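Local coordinates for acyltransferase (Actinoplanes teichomyceticus, PDB 4Q38), which transfers a long-chain acyl group from acyl-CoA to the amino sugar of a teicoplanin-type glycopeptide antibiotic, at residues Val48-Gly53 against Phe130-Pro135. Numbering follows the deposited sequence.
Sequences VRLPRG and FLATVP
A132 receives V48 and L50 on its methyl group, where an extended linker packs along helix 125-143 of the helical N-terminal part of this two-part acyltransferase, away from the GNAT-like half that holds coenzyme A. The linker runs between helices 32-41 and 53-62. A132 suits the spot because its short side chain lets the linker backbone come near the helix: the CA atoms of L50 and A132 are 5.4 Å apart, and R49 O lies 3.8 Å from A132 CA. Followed outward, L50 first sets its CB over one face of the R52 guanidinium, 4.3 Å above the plane and toward its rim. Its CG stands beside the backbone N (chi1 -65°), and there the chain forks. CD1 continues the extended line (chi2 178°) and ends 6.2 Å from A132 CB, while CD2 turns toward the helix and meets that same CB at 3.9 Å. The L50 side chain also packs on P78 and W87. V48 CG1, anti to its own backbone N, comes equally close to A132 CB; beta-branching gives V48 a methyl near the backbone, and H94 is another neighbour. One step further along, P51 brings its ring CD to 4.3 Å from L131 CB, with A56 also against the ring; L131 in turn packs on L59 and L60, so helix 53-62 joins the same apolar seam. R49 sends its guanidinium elsewhere, to a salt bridge with E55. A water bridges the two backbones: its oxygen lies 2.9 Å from R49 N, whose hydrogen it accepts, and 2.8 Å from A132 O, to which it can donate.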
loop_
_atom_site.group_PDB
_atom_site.type_symbol
_atom_site.label_atom_id
_atom_site.label_comp_id
_atom_site.label_asym_id
_atom_site.label_seq_id
_atom_site.Cartn_x
_atom_site.Cartn_y
_atom_site.Cartn_z
ATOM N N VAL A 48 -20.321 -10.191 -5.858
ATOM C CA VAL A 48 -19.199 -10.328 -4.931
ATOM C C VAL A 48 -19.241 -11.688 -4.241
ATOM O O VAL A 48 -20.260 -12.072 -3.667
ATOM C CB VAL A 48 -19.190 -9.190 -3.892
ATOM C CG1 VAL A 48 -18.344 -9.553 -2.682
ATOM C CG2 VAL A 48 -18.677 -7.914 -4.535
ATOM N N ARG A 49 -18.131 -12.416 -4.327
ATOM C CA ARG A 49 -17.998 -13.709 -3.678
ATOM C C ARG A 49 -16.809 -13.688 -2.719
ATOM O O ARG A 49 -15.691 -13.354 -3.118
ATOM C CB ARG A 49 -17.819 -14.808 -4.729
ATOM C CG ARG A 49 -17.866 -16.223 -4.179
ATOM C CD ARG A 49 -17.658 -17.250 -5.285
ATOM N NE ARG A 49 -17.297 -18.568 -4.759
ATOM C CZ ARG A 49 -16.061 -18.947 -4.437
ATOM N NH1 ARG A 49 -15.038 -18.116 -4.575
ATOM N NH2 ARG A 49 -15.846 -20.167 -3.968
ATOM N N LEU A 50 -17.046 -14.024 -1.454
ATOM C CA LEU A 50 -15.937 -14.273 -0.545
ATOM C C LEU A 50 -15.632 -15.760 -0.488
ATOM O O LEU A 50 -16.543 -16.578 -0.319
ATOM C CB LEU A 50 -16.208 -13.732 0.862
ATOM C CG LEU A 50 -16.349 -12.222 1.073
ATOM C CD1 LEU A 50 -16.655 -11.944 2.540
ATOM C CD2 LEU A 50 -15.119 -11.439 0.611
ATOM N N PRO A 51 -14.345 -16.121 -0.627
ATOM C CA PRO A 51 -13.947 -17.490 -0.328
ATOM C C PRO A 51 -14.209 -17.785 1.157
ATOM O O PRO A 51 -14.098 -16.887 2.001
ATOM C CB PRO A 51 -12.444 -17.483 -0.611
ATOM C CG PRO A 51 -12.033 -16.063 -0.370
ATOM C CD PRO A 51 -13.182 -15.254 -0.901
ATOM N N ARG A 52 -14.563 -19.029 1.464
ATOM C CA ARG A 52 -14.837 -19.438 2.840
ATOM C C ARG A 52 -14.000 -20.677 3.159
ATOM O O ARG A 52 -13.526 -21.363 2.251
ATOM C CB ARG A 52 -16.339 -19.736 3.037
ATOM C CG ARG A 52 -17.319 -18.727 2.434
ATOM C CD ARG A 52 -17.703 -17.606 3.398
ATOM N NE ARG A 52 -18.709 -16.691 2.844
ATOM C CZ ARG A 52 -19.246 -15.662 3.503
ATOM N NH1 ARG A 52 -18.890 -15.400 4.754
ATOM N NH2 ARG A 52 -20.147 -14.884 2.915
ATOM N N GLY A 53 -13.803 -20.948 4.447
ATOM C CA GLY A 53 -13.139 -22.179 4.892
ATOM C C GLY A 53 -11.727 -22.372 4.376
ATOM O O GLY A 53 -10.934 -21.426 4.335
ATOM N N PHE A 130 -10.205 -6.959 -0.552
ATOM C CA PHE A 130 -9.051 -7.473 -1.285
ATOM C C PHE A 130 -9.339 -8.896 -1.789
ATOM O O PHE A 130 -9.159 -9.184 -2.972
ATOM C CB PHE A 130 -7.794 -7.450 -0.393
ATOM C CG PHE A 130 -6.488 -7.618 -1.141
ATOM C CD1 PHE A 130 -6.091 -8.864 -1.637
ATOM C CD2 PHE A 130 -5.627 -6.530 -1.306
ATOM C CE1 PHE A 130 -4.878 -9.014 -2.305
ATOM C CE2 PHE A 130 -4.418 -6.673 -1.975
ATOM C CZ PHE A 130 -4.037 -7.915 -2.467
ATOM N N LEU A 131 -9.798 -9.769 -0.886
ATOM C CA LEU A 131 -10.128 -11.162 -1.238
ATOM C C LEU A 131 -11.171 -11.247 -2.359
ATOM O O LEU A 131 -11.052 -12.065 -3.269
ATOM C CB LEU A 131 -10.640 -11.931 -0.005
ATOM C CG LEU A 131 -9.652 -12.135 1.149
ATOM C CD1 LEU A 131 -10.294 -12.837 2.336
ATOM C CD2 LEU A 131 -8.411 -12.884 0.684
ATOM N N ALA A 132 -12.192 -10.405 -2.280
ATOM C CA ALA A 132 -13.265 -10.415 -3.265
ATOM C C ALA A 132 -12.774 -9.929 -4.632
ATOM O O ALA A 132 -13.386 -10.230 -5.663
ATOM C CB ALA A 132 -14.423 -9.564 -2.781
ATOM N N THR A 133 -11.664 -9.191 -4.632
ATOM C CA THR A 133 -11.167 -8.529 -5.841
ATOM C C THR A 133 -10.018 -9.307 -6.485
ATOM O O THR A 133 -9.642 -9.032 -7.627
ATOM C CB THR A 133 -10.763 -7.067 -5.529
ATOM O OG1 THR A 133 -11.839 -6.423 -4.836
ATOM C CG2 THR A 133 -10.431 -6.273 -6.795
ATOM N N VAL A 134 -9.483 -10.298 -5.771
ATOM C CA VAL A 134 -8.391 -11.116 -6.295
ATOM C C VAL A 134 -8.719 -11.738 -7.672
ATOM O O VAL A 134 -7.884 -11.657 -8.585
ATOM C CB VAL A 134 -7.913 -12.193 -5.285
ATOM C CG1 VAL A 134 -7.056 -13.256 -5.962
ATOM C CG2 VAL A 134 -7.147 -11.552 -4.133
ATOM N N PRO A 135 -9.922 -12.355 -7.829
ATOM C CA PRO A 135 -10.205 -12.965 -9.135
ATOM C C PRO A 135 -10.160 -11.951 -10.279
ATOM O O PRO A 135 -9.561 -12.230 -11.319
ATOM C CB PRO A 135 -11.622 -13.534 -8.967
ATOM C CG PRO A 135 -11.767 -13.769 -7.496
ATOM C CD PRO A 135 -10.994 -12.636 -6.852
HETATM O O HOH W 1 -15.976 -11.350 -5.909
#